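Local coordinates for endoglucanase family 5 (PDB 6PZ7), which probably hydrolyses internal beta-1,4 linkages of cellulose and, with broad specificity, of related plant polysaccharides, at residues S117-E120 with L121-W125; G158-A161 with E162-D165; R179-G182 with S183-S187; V289-A292 with R293-I297; I316-R319 with N320-T323. One frame throughout, in Å; residues are numbered along the deposited sequence. Where two conformers were deposited one is given.

Contact 1 of 5, residues S117-E120 with L121-W125; sequences STDE and LTKVW
Asp119 and Lys123, one helical turn apart, are joined by a salt bridge in the Lys123 conformer described; the lysine side chain has a second one. Lys123 NZ lies 2.6 Å from Asp119 OD1. It meets that oxygen on the syn side, 26° out of the carboxylate plane. The aspartate CG is anti to its backbone N (chi1 178°), while the lysine, in this conformer, bends at chi2 and carries its chain over the Asp119 carbonyl. Lys123 CD comes 3.3 Å from Asp119 O on the way.

Thr122 adds a side-chain bond to the helix ladder. Thr122 OG1 donates to Thr118 O at 2.9 Å, and Thr122 N reaches the same Thr118 O at 3.0 Å. The two donors arrive from opposite faces of the carbonyl plane. Leu121 N to Ser117 O and Val124 N to Glu120 O are further rungs, both 2.8 Å long.

Apolar contact is modest. Glu120 and Val124 run side by side, with Glu120 CG 4.0 Å from Val124 CG2. Ser117 and Thr118 pack on Phe170 of helix 161-180.

The chemistry is that of successive turns of helix 111-132 within a beta-alpha-beta unit of the barrel. Thr118 O is gripped twice. Where Lys123 takes this conformer, the ion pair may add to the cohesion.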
loop_
_atom_site.group_PDB
_atom_site.type_symbol
_atom_site.label_atom_id
_atom_site.label_comp_id
_atom_site.label_asym_id
_atom_site.label_seq_id
_atom_site.Cartn_x
_atom_site.Cartn_y
_atom_site.Cartn_z
ATOM N N SER A 117 9.074 -13.151 -15.450
ATOM C CA SER A 117 8.367 -12.158 -14.651
ATOM C C SER A 117 8.744 -10.740 -15.058
ATOM O O SER A 117 7.872 -9.862 -15.151
ATOM C CB SER A 117 8.637 -12.334 -13.151
ATOM O OG SER A 117 7.985 -13.477 -12.610
ATOM N N THR A 118 10.022 -10.493 -15.340
ATOM C CA THR A 118 10.468 -9.183 -15.795
ATOM C C THR A 118 9.799 -8.803 -17.103
ATOM O O THR A 118 9.335 -7.656 -17.297
ATOM C CB THR A 118 11.983 -9.187 -15.956
ATOM O OG1 THR A 118 12.573 -9.351 -14.659
ATOM C CG2 THR A 118 12.518 -7.903 -16.614
ATOM N N ASP A 119 9.721 -9.749 -18.016
ATOM C CA ASP A 119 9.094 -9.472 -19.296
ATOM C C ASP A 119 7.627 -9.122 -19.094
ATOM O O ASP A 119 7.120 -8.154 -19.668
ATOM C CB ASP A 119 9.253 -10.682 -20.215
ATOM C CG ASP A 119 8.573 -10.469 -21.522
ATOM O OD1 ASP A 119 9.082 -9.649 -22.310
ATOM O OD2 ASP A 119 7.525 -11.074 -21.736
ATOM N N GLU A 120 6.897 -9.916 -18.324
ATOM C CA GLU A 120 5.476 -9.642 -18.133
ATOM C C GLU A 120 5.277 -8.316 -17.398
ATOM O O GLU A 120 4.367 -7.547 -17.723
ATOM C CB GLU A 120 4.785 -10.812 -17.418
ATOM C CG GLU A 120 3.301 -10.582 -17.402
ATOM C CD GLU A 120 2.455 -11.771 -16.942
ATOM O OE1 GLU A 120 2.994 -12.876 -16.742
ATOM O OE2 GLU A 120 1.211 -11.533 -16.789
ATOM N N LEU A 121 6.111 -8.013 -16.405
ATOM C CA LEU A 121 6.001 -6.754 -15.688
ATOM C C LEU A 121 6.181 -5.591 -16.624
ATOM O O LEU A 121 5.477 -4.585 -16.499
ATOM C CB LEU A 121 7.094 -6.696 -14.633
ATOM C CG LEU A 121 6.760 -7.164 -13.240
ATOM C CD1 LEU A 121 8.037 -7.174 -12.384
ATOM C CD2 LEU A 121 5.649 -6.287 -12.596
ATOM N N THR A 122 7.109 -5.690 -17.566
ATOM C CA THR A 122 7.301 -4.631 -18.545
ATOM C C THR A 122 6.023 -4.418 -19.347
ATOM O O THR A 122 5.572 -3.278 -19.525
ATOM C CB THR A 122 8.474 -4.969 -19.480
ATOM O OG1 THR A 122 9.667 -5.178 -18.725
ATOM C CG2 THR A 122 8.716 -3.867 -20.457
ATOM N N LYS A 123 5.436 -5.502 -19.860
ATOM C CA LYS A 123 4.237 -5.360 -20.682
ATOM C C LYS A 123 3.064 -4.816 -19.878
ATOM O O LYS A 123 2.296 -3.969 -20.350
ATOM C CB LYS A 123 3.846 -6.716 -21.294
ATOM C CG LYS A 123 4.441 -7.009 -22.656
ATOM C CD LYS A 123 5.968 -7.258 -22.619
ATOM C CE LYS A 123 6.501 -7.714 -24.008
ATOM N NZ LYS A 123 7.952 -7.919 -23.952
ATOM N N VAL A 124 2.889 -5.319 -18.662
ATOM C CA VAL A 124 1.744 -4.936 -17.828
ATOM C C VAL A 124 1.884 -3.499 -17.318
ATOM O O VAL A 124 0.973 -2.691 -17.500
ATOM C CB VAL A 124 1.531 -5.956 -16.691
ATOM C CG1 VAL A 124 0.522 -5.464 -15.688
ATOM C CG2 VAL A 124 1.112 -7.297 -17.262
ATOM N N TRP A 125 3.018 -3.149 -16.701
ATOM C CA TRP A 125 3.210 -1.757 -16.286
ATOM C C TRP A 125 3.222 -0.807 -17.476
ATOM O O TRP A 125 2.803 0.350 -17.351
ATOM C CB TRP A 125 4.448 -1.547 -15.401
ATOM C CG TRP A 125 4.127 -1.530 -13.938
ATOM C CD1 TRP A 125 4.455 -2.439 -12.991
ATOM C CD2 TRP A 125 3.305 -0.562 -13.284
ATOM N NE1 TRP A 125 3.938 -2.096 -11.781
ATOM C CE2 TRP A 125 3.196 -0.951 -11.940
ATOM C CE3 TRP A 125 2.631 0.602 -13.707
ATOM C CZ2 TRP A 125 2.430 -0.226 -11.023
ATOM C CZ3 TRP A 125 1.914 1.323 -12.787
ATOM C CH2 TRP A 125 1.806 0.904 -11.460
#

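Contact 2 of 5, residues G158-A161 with E162-D165; sequences GGTA and ESRD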
loop_
_atom_site.group_PDB
_atom_site.type_symbol
_atom_site.label_atom_id
_atom_site.label_comp_id
_atom_site.label_asym_id
_atom_site.label_seq_id
_atom_site.Cartn_x
_atom_site.Cartn_y
_atom_site.Cartn_z
ATOM N N GLY A 158 11.239 -11.494 5.757
ATOM C CA GLY A 158 12.106 -10.670 4.943
ATOM C C GLY A 158 12.780 -11.393 3.805
ATOM O O GLY A 158 13.650 -10.824 3.146
ATOM N N GLY A 159 12.399 -12.636 3.525
ATOM C CA GLY A 159 12.847 -13.308 2.321
ATOM C C GLY A 159 14.272 -13.833 2.435
ATOM O O GLY A 159 14.780 -14.092 3.524
ATOM N N THR A 160 14.899 -14.014 1.282
ATOM C CA THR A 160 16.248 -14.527 1.157
ATOM C C THR A 160 17.084 -13.540 0.363
ATOM O O THR A 160 16.550 -12.646 -0.306
ATOM C CB THR A 160 16.293 -15.905 0.451
ATOM O OG1 THR A 160 15.875 -15.736 -0.890
ATOM C CG2 THR A 160 15.417 -16.932 1.180
ATOM N N ALA A 161 18.394 -13.736 0.387
ATOM C CA ALA A 161 19.247 -12.880 -0.423
ATOM C C ALA A 161 18.846 -12.946 -1.892
ATOM O O ALA A 161 18.776 -11.915 -2.576
ATOM C CB ALA A 161 20.694 -13.297 -0.232
ATOM N N GLU A 162 18.542 -14.138 -2.402
ATOM C CA GLU A 162 18.104 -14.277 -3.799
ATOM C C GLU A 162 16.859 -13.455 -4.076
ATOM O O GLU A 162 16.808 -12.692 -5.029
ATOM C CB GLU A 162 17.820 -15.758 -4.092
ATOM C CG GLU A 162 17.046 -15.973 -5.387
ATOM C CD GLU A 162 16.799 -17.417 -5.763
ATOM O OE1 GLU A 162 16.896 -18.321 -4.865
ATOM O OE2 GLU A 162 16.476 -17.706 -6.896
ATOM N N SER A 163 15.810 -13.632 -3.262
ATOM C CA SER A 163 14.557 -12.966 -3.587
ATOM C C SER A 163 14.647 -11.461 -3.394
ATOM O O SER A 163 14.040 -10.701 -4.153
ATOM C CB SER A 163 13.391 -13.596 -2.820
ATOM O OG SER A 163 13.649 -13.746 -1.405
ATOM N N ARG A 164 15.405 -11.009 -2.386
ATOM C CA ARG A 164 15.613 -9.563 -2.216
ATOM C C ARG A 164 16.321 -8.957 -3.426
ATOM O O ARG A 164 15.977 -7.860 -3.893
ATOM C CB ARG A 164 16.338 -9.289 -0.901
ATOM C CG ARG A 164 15.507 -9.621 0.319
ATOM C CD ARG A 164 16.136 -9.185 1.608
ATOM N NE ARG A 164 17.412 -9.833 1.929
ATOM C CZ ARG A 164 17.556 -10.912 2.664
ATOM N NH1 ARG A 164 16.497 -11.545 3.143
ATOM N NH2 ARG A 164 18.773 -11.393 2.898
ATOM N N ASP A 165 17.315 -9.678 -3.961
ATOM C CA ASP A 165 18.006 -9.238 -5.173
ATOM C C ASP A 165 17.033 -9.117 -6.334
ATOM O O ASP A 165 16.989 -8.085 -7.023
ATOM C CB ASP A 165 19.140 -10.234 -5.464
ATOM C CG ASP A 165 20.081 -9.796 -6.550
ATOM O OD1 ASP A 165 20.141 -8.589 -6.924
ATOM O OD2 ASP A 165 20.790 -10.692 -7.060
HETATM O O HOH W 1 15.482 -18.087 -2.316
#
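Arg164 turns back over the start of its helix and binds the carbonyl of Gly158. Arg164 NH1 donates to Gly158 O at 2.9 Å. The oxygen sits almost in the guanidinium plane, while the donor stands 49° above the carbonyl plane. NE of the same arginine forms a salt bridge with Asp206, so the guanidinium is held from two directions.

Thr160 occupies the N-cap. In the Ser163 conformer described, Thr160 N donates to Ser163 OG at 3.0 Å in a nearly straight bond (165°). This is one half of a capping box, the bond that the third residue of a helix returns to the N-cap amide. Thr160 OG1 lies 3.2 Å from Ser163 N. In the same conformer Ser163 OG is tucked between its own backbone N and carbonyl carbon (chi1 49°), which brings it back under Thr160. Arg164 N to Thr160 O, 2.9 Å, starts the regular helix ladder.

A water links Thr160 OG1, at 2.8 Å, to Glu162 OE1, to which it donates at 2.9 Å.

The packing is mostly flat group on backbone. One guanidinium face of Arg164 covers the Thr160-Ala161 peptide, with Thr160 C and Ala161 N toward its rim. A bend at chi3 folds the arginine into this place. Gly158 has a positive phi where the loop turns toward Arg164.

The loop from strand 139-142 here enters helix 161-180. Glu162 and Asp165 both bond to Tyr111 at the start of helix 111-132, and Ser163 and Arg164 touch Tyr195 in the loop after strand 190-193.

Contact 3 of 5, residues R179-G182 with S183-S187; sequences RSTG and SNNSS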
loop_
_atom_site.group_PDB
_atom_site.type_symbol
_atom_site.label_atom_id
_atom_site.label_comp_id
_atom_site.label_asym_id
_atom_site.label_seq_id
_atom_site.Cartn_x
_atom_site.Cartn_y
_atom_site.Cartn_z
ATOM N N ARG A 179 8.623 5.284 -16.493
ATOM C CA ARG A 179 9.226 6.531 -16.967
ATOM C C ARG A 179 9.308 6.580 -18.491
ATOM O O ARG A 179 9.167 7.660 -19.078
ATOM C CB ARG A 179 10.601 6.707 -16.339
ATOM C CG ARG A 179 10.587 6.834 -14.803
ATOM C CD ARG A 179 10.899 8.224 -14.330
ATOM N NE ARG A 179 10.953 8.324 -12.887
ATOM C CZ ARG A 179 9.938 8.698 -12.097
ATOM N NH1 ARG A 179 8.757 9.005 -12.620
ATOM N NH2 ARG A 179 10.085 8.739 -10.785
ATOM N N SER A 180 9.477 5.423 -19.137
ATOM C CA SER A 180 9.624 5.345 -20.584
ATOM C C SER A 180 8.375 5.794 -21.314
ATOM O O SER A 180 8.450 6.143 -22.501
ATOM C CB SER A 180 9.951 3.908 -20.990
ATOM O OG SER A 180 8.794 3.085 -20.971
ATOM N N THR A 181 7.231 5.768 -20.658
ATOM C CA THR A 181 5.982 6.168 -21.309
ATOM C C THR A 181 5.793 7.682 -21.399
ATOM O O THR A 181 4.882 8.140 -22.131
ATOM C CB THR A 181 4.774 5.518 -20.626
ATOM O OG1 THR A 181 4.655 5.974 -19.261
ATOM C CG2 THR A 181 4.867 4.019 -20.644
ATOM N N GLY A 182 6.622 8.475 -20.717
ATOM C CA GLY A 182 6.593 9.931 -20.933
ATOM C C GLY A 182 5.375 10.637 -20.327
ATOM O O GLY A 182 4.711 10.156 -19.392
ATOM N N SER A 183 5.085 11.820 -20.889
ATOM C CA SER A 183 4.122 12.750 -20.315
ATOM C C SER A 183 4.459 12.930 -18.828
ATOM O O SER A 183 5.639 12.983 -18.459
ATOM C CB SER A 183 2.677 12.279 -20.538
ATOM O OG SER A 183 1.724 13.263 -20.073
ATOM N N ASN A 184 3.453 12.955 -17.954
ATOM C CA ASN A 184 3.716 13.183 -16.541
ATOM C C ASN A 184 4.353 11.985 -15.868
ATOM O O ASN A 184 4.797 12.105 -14.719
ATOM C CB ASN A 184 2.440 13.624 -15.831
ATOM C CG ASN A 184 2.048 15.037 -16.179
ATOM O OD1 ASN A 184 2.885 15.845 -16.631
ATOM N ND2 ASN A 184 0.801 15.362 -15.972
ATOM N N ASN A 185 4.440 10.835 -16.541
ATOM C CA ASN A 185 5.157 9.703 -15.968
ATOM C C ASN A 185 6.647 9.950 -15.874
ATOM O O ASN A 185 7.318 9.242 -15.122
ATOM C CB ASN A 185 4.844 8.411 -16.712
ATOM C CG ASN A 185 3.428 7.949 -16.498
ATOM O OD1 ASN A 185 2.731 8.364 -15.564
ATOM N ND2 ASN A 185 2.979 7.053 -17.348
ATOM N N SER A 186 7.190 10.934 -16.593
ATOM C CA SER A 186 8.609 11.265 -16.466
ATOM C C SER A 186 8.939 11.787 -15.078
ATOM O O SER A 186 10.078 11.630 -14.611
ATOM C CB SER A 186 9.018 12.284 -17.539
ATOM O OG SER A 186 8.895 11.715 -18.829
ATOM N N SER A 187 7.957 12.382 -14.396
ATOM C CA SER A 187 8.186 13.001 -13.097
ATOM C C SER A 187 7.235 12.512 -12.013
ATOM O O SER A 187 7.203 13.104 -10.924
ATOM C CB SER A 187 8.106 14.523 -13.212
ATOM O OG SER A 187 6.868 14.885 -13.778
HETATM O O HOH W 2 10.759 9.956 -19.149
#
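The guanidinium of Arg179 presents its edge to the carbonyl of Asn185. Arg179 NH1 donates to Asn185 O at 2.9 Å, with the oxygen exactly in the guanidinium plane. Ser186 O lies obliquely to the same group, 3.5 Å from Arg179 NH1. NH1 also binds Arg188 O, and NE makes a salt bridge with Asp213.

The amide of Asn185 is the second flat group. Asn185 ND2 points at Thr181 OG1 at 2.8 Å. The bond is almost straight (172°) and lies close to the amide plane. Thr181 OG1 sits between its backbone N and carbonyl carbon (chi1 63°), and it is also bonded to Ile178 O. ND2 has a second partner in Ala129 O, while OD1 takes a bond from Arg188 NE.

The backbone follows. Asn185 N donates to Gly182 O at 2.9 Å. Gly182 leaves the helix with positive phi. In the Ser186 conformer described, Gly182 CA is 3.6 Å from Ser186 OG. That hydroxyl, in the same conformer, also shares a water with Arg179 O: the water is 2.6 Å from Ser186 OG and donates to Arg179 O at 2.8 Å.

Both polar ends of the buried Asn185 amide are satisfied, which fixes its rotation. Arg179 ties the last turn of helix 161-180 to the short 3-10 segment 184-186 leading into strand 190-193, and Asp213 probably balances its charge.

Contact 4 of 5, residues V289-A292 with R293-I297; sequences VSDA and RKKGI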
loop_
_atom_site.group_PDB
_atom_site.type_symbol
_atom_site.label_atom_id
_atom_site.label_comp_id
_atom_site.label_asym_id
_atom_site.label_seq_id
_atom_site.Cartn_x
_atom_site.Cartn_y
_atom_site.Cartn_z
ATOM N N VAL A 289 0.174 7.058 14.435
ATOM C CA VAL A 289 0.144 8.129 13.450
ATOM C C VAL A 289 0.969 9.321 13.925
ATOM O O VAL A 289 1.718 9.916 13.136
ATOM C CB VAL A 289 -1.308 8.507 13.090
ATOM C CG1 VAL A 289 -1.342 9.741 12.213
ATOM C CG2 VAL A 289 -2.034 7.343 12.471
ATOM N N SER A 290 0.859 9.701 15.210
ATOM C CA SER A 290 1.576 10.888 15.668
ATOM C C SER A 290 3.079 10.641 15.717
ATOM O O SER A 290 3.862 11.507 15.308
ATOM C CB SER A 290 1.041 11.346 17.017
ATOM O OG SER A 290 1.249 10.375 18.016
ATOM N N ASP A 291 3.503 9.482 16.185
ATOM C CA ASP A 291 4.942 9.196 16.225
ATOM C C ASP A 291 5.506 9.038 14.817
ATOM O O ASP A 291 6.604 9.532 14.509
ATOM C CB ASP A 291 5.191 7.942 17.060
ATOM C CG ASP A 291 6.617 7.810 17.524
ATOM O OD1 ASP A 291 7.351 8.822 17.552
ATOM O OD2 ASP A 291 7.013 6.690 17.869
ATOM N N ALA A 292 4.769 8.372 13.930
ATOM C CA ALA A 292 5.212 8.280 12.543
ATOM C C ALA A 292 5.390 9.662 11.927
ATOM O O ALA A 292 6.410 9.930 11.282
ATOM C CB ALA A 292 4.228 7.419 11.740
ATOM N N ARG A 293 4.436 10.558 12.161
ATOM C CA ARG A 293 4.515 11.894 11.581
ATOM C C ARG A 293 5.712 12.664 12.131
ATOM O O ARG A 293 6.371 13.406 11.386
ATOM C CB ARG A 293 3.225 12.678 11.830
ATOM C CG ARG A 293 3.277 14.169 11.422
ATOM C CD ARG A 293 2.850 14.456 9.968
ATOM N NE ARG A 293 3.785 13.965 8.955
ATOM C CZ ARG A 293 3.487 13.081 7.996
ATOM N NH1 ARG A 293 2.262 12.581 7.899
ATOM N NH2 ARG A 293 4.432 12.726 7.149
ATOM N N LYS A 294 6.018 12.497 13.421
ATOM C CA LYS A 294 7.190 13.161 13.960
ATOM C C LYS A 294 8.457 12.702 13.264
ATOM O O LYS A 294 9.438 13.460 13.200
ATOM C CB LYS A 294 7.274 12.872 15.448
ATOM C CG LYS A 294 6.290 13.682 16.280
ATOM C CD LYS A 294 6.367 13.329 17.762
ATOM C CE LYS A 294 5.318 14.110 18.552
ATOM N NZ LYS A 294 5.262 13.671 19.971
ATOM N N LYS A 295 8.466 11.482 12.752
ATOM C CA LYS A 295 9.564 10.894 11.997
ATOM C C LYS A 295 9.406 11.058 10.492
ATOM O O LYS A 295 10.143 10.402 9.737
ATOM C CB LYS A 295 9.716 9.426 12.402
ATOM C CG LYS A 295 10.159 9.270 13.871
ATOM C CD LYS A 295 9.913 7.863 14.387
ATOM C CE LYS A 295 10.587 7.561 15.721
ATOM N NZ LYS A 295 10.379 8.584 16.775
ATOM N N GLY A 296 8.486 11.886 10.026
ATOM C CA GLY A 296 8.343 12.141 8.611
ATOM C C GLY A 296 7.631 11.070 7.810
ATOM O O GLY A 296 7.688 11.103 6.569
ATOM N N ILE A 297 6.972 10.122 8.465
ATOM C CA ILE A 297 6.368 8.961 7.819
ATOM C C ILE A 297 4.852 9.111 7.779
ATOM O O ILE A 297 4.213 9.370 8.812
ATOM C CB ILE A 297 6.743 7.673 8.570
ATOM C CG1 ILE A 297 8.264 7.466 8.624
ATOM C CG2 ILE A 297 6.059 6.476 7.938
ATOM C CD1 ILE A 297 8.713 6.492 9.690
HETATM O O HOH W 3 1.796 9.818 10.242
HETATM O O HOH W 4 4.158 10.900 19.356
#
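A Schellman motif ends helix 278-294, with Ala292 and Ile297 at its two ends. Ile297 N donates to Ala292 O at 2.9 Å, from 45° above the carbonyl plane. Gly296 N reaches Arg293 O, also at 2.9 Å. Gly296 is the C-prime residue, and its positive phi turns the chain out of the helix. The methyl of Ala292 closes the motif against Ile297, with the two CB atoms 4.1 Å apart.

Asp291 and Lys295 form a salt bridge across the last turn, Asp291 OD1 to Lys295 NZ at 3.1 Å. The lysine nitrogen approaches on the syn side but 32° out of the carboxylate plane. It is shared with Asp248, which also comes close to Asp291 OD2. Lys295 therefore sits between two acids and probably screens them from each other.

Two waters bridge the segments. One donates to Val289 O at 2.9 Å and to Ile297 O at 2.8 Å. The other joins Ser290 OG, in the Ser290 conformer described, to Lys294 NZ.

The motif lies in the beta-alpha-beta unit of strands 265-270 and 298-303. Val289 and Ala292 pack on Thr299 of the second strand. Ile297 meets Ile267 of the first, and helix 241-259 flanks Asp291, Lys295 and Ile297.

Contact 5 of 5, residues I316-R319 with N320-T323; sequences ILDR and NNLT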
loop_
_atom_site.group_PDB
_atom_site.type_symbol
_atom_site.label_atom_id
_atom_site.label_comp_id
_atom_site.label_asym_id
_atom_site.label_seq_id
_atom_site.Cartn_x
_atom_site.Cartn_y
_atom_site.Cartn_z
ATOM N N ILE A 316 -13.368 -0.046 8.974
ATOM C CA ILE A 316 -13.823 1.007 9.869
ATOM C C ILE A 316 -14.959 1.833 9.277
ATOM O O ILE A 316 -15.678 2.497 10.044
ATOM C CB ILE A 316 -12.650 1.894 10.383
ATOM C CG1 ILE A 316 -11.919 2.567 9.237
ATOM C CG2 ILE A 316 -11.685 1.023 11.212
ATOM C CD1 ILE A 316 -10.773 3.517 9.665
ATOM N N LEU A 317 -15.145 1.806 7.954
ATOM C CA LEU A 317 -16.290 2.404 7.271
ATOM C C LEU A 317 -17.268 1.294 6.892
ATOM O O LEU A 317 -16.845 0.268 6.324
ATOM C CB LEU A 317 -15.823 3.115 6.003
ATOM C CG LEU A 317 -16.912 3.741 5.127
ATOM C CD1 LEU A 317 -17.641 4.840 5.845
ATOM C CD2 LEU A 317 -16.326 4.258 3.836
ATOM N N ASP A 318 -18.551 1.469 7.178
ATOM C CA ASP A 318 -19.585 0.614 6.608
ATOM C C ASP A 318 -19.950 1.269 5.283
ATOM O O ASP A 318 -20.601 2.326 5.249
ATOM C CB ASP A 318 -20.790 0.497 7.546
ATOM C CG ASP A 318 -21.903 -0.369 6.968
ATOM O OD1 ASP A 318 -22.037 -0.513 5.734
ATOM O OD2 ASP A 318 -22.754 -0.850 7.778
ATOM N N ARG A 319 -19.498 0.653 4.182
ATOM C CA ARG A 319 -19.673 1.254 2.869
ATOM C C ARG A 319 -21.119 1.200 2.410
ATOM O O ARG A 319 -21.531 2.025 1.585
ATOM C CB ARG A 319 -18.827 0.520 1.853
ATOM C CG ARG A 319 -17.349 0.581 2.155
ATOM C CD ARG A 319 -16.535 -0.150 1.128
ATOM N NE ARG A 319 -15.193 -0.433 1.603
ATOM C CZ ARG A 319 -14.302 -1.130 0.918
ATOM N NH1 ARG A 319 -14.571 -1.519 -0.319
ATOM N NH2 ARG A 319 -13.148 -1.444 1.483
ATOM N N ASN A 320 -21.895 0.239 2.908
ATOM C CA ASN A 320 -23.260 0.041 2.435
ATOM C C ASN A 320 -24.214 1.075 2.988
ATOM O O ASN A 320 -25.218 1.388 2.326
ATOM C CB ASN A 320 -23.731 -1.352 2.846
ATOM C CG ASN A 320 -23.010 -2.425 2.116
ATOM O OD1 ASN A 320 -22.958 -2.407 0.894
ATOM N ND2 ASN A 320 -22.436 -3.361 2.847
ATOM N N ASN A 321 -23.978 1.575 4.201
ATOM C CA ASN A 321 -24.830 2.605 4.781
ATOM C C ASN A 321 -24.050 3.893 5.046
ATOM O O ASN A 321 -24.566 4.789 5.736
ATOM C CB ASN A 321 -25.540 2.122 6.042
ATOM C CG ASN A 321 -24.600 1.872 7.170
ATOM O OD1 ASN A 321 -23.397 2.010 7.033
ATOM N ND2 ASN A 321 -25.149 1.527 8.328
ATOM N N LEU A 322 -22.831 4.005 4.504
ATOM C CA LEU A 322 -22.031 5.205 4.574
ATOM C C LEU A 322 -21.855 5.698 6.013
ATOM O O LEU A 322 -22.027 6.883 6.298
ATOM C CB LEU A 322 -22.584 6.313 3.671
ATOM C CG LEU A 322 -22.638 5.955 2.176
ATOM C CD1 LEU A 322 -23.325 7.069 1.388
ATOM C CD2 LEU A 322 -21.251 5.699 1.596
ATOM N N THR A 323 -21.501 4.782 6.934
ATOM C CA THR A 323 -21.406 5.081 8.364
ATOM C C THR A 323 -20.033 4.674 8.884
ATOM O O THR A 323 -19.603 3.537 8.675
ATOM C CB THR A 323 -22.480 4.294 9.129
ATOM O OG1 THR A 323 -23.801 4.656 8.699
ATOM C CG2 THR A 323 -22.364 4.484 10.650
#
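Strands 317-318 and 323-324 form a short beta hairpin, and Asp318 pairs with Thr323 at its end. This is an antiparallel hydrogen-bonded pair. Asp318 N donates to Thr323 O at 2.8 Å, and Thr323 N returns to Asp318 O at 3.1 Å.

The aspartate side chain ties down the turn. Its CG is anti to the backbone N (chi1 179°), on the side of the carbonyl carbon, and the carboxylate hangs over the chain that follows. Asp318 OD1 accepts from Asn320 N at 2.9 Å, nearly in line with its C-O bond, which makes an Asx turn. Asn321 N comes to the same Asp318 OD1 at 3.2 Å, from 62° above the carboxylate plane. OD1 thus takes two backbone donors.

Leu322 and Thr323 both face Asp318, which gives a G1 beta bulge. Leu322 holds the left-handed helical conformation. Leu322 N is 2.9 Å from Asp318 O, and Leu322 CD2 turns back to lie 3.7 Å from Arg319 O. Leu322 also touches Met44 of helix 42-51.

On the other strand, Leu317 CD1 reaches Thr323 O at 3.7 Å, and Leu317 packs on Lys47 and Ile48 of the same helix. Arg319 leads away from the turn with an extended chain. Its NH1 binds Thr25 OG1 and its NH2 binds Gly23 O, just past strand 19-22. Asp303, at the end of strand 298-303, accepts from the backbone N of Ile316 and Leu317.

How the contacts relate
The five contacts lie round the outside of a closed eight-stranded beta/alpha barrel and do not touch one another. Contacts 2 and 3 mark the start and end of helix 161-180, with centres about 29 Å apart. Contact 1, on neighbouring helix 111-132, comes within about 5 Å of contact 3 at the nearest atoms. Contacts 1 and 5 are on opposite sides of the chain's centre, about 36 Å apart between centres. Contacts 4 and 5 approach to about 10 Å at the nearest atoms. In this family the active site lies at the C-terminal ends of the strands. Contacts 2 and 5 follow such ends, whereas contacts 3 and 4 lead into strands.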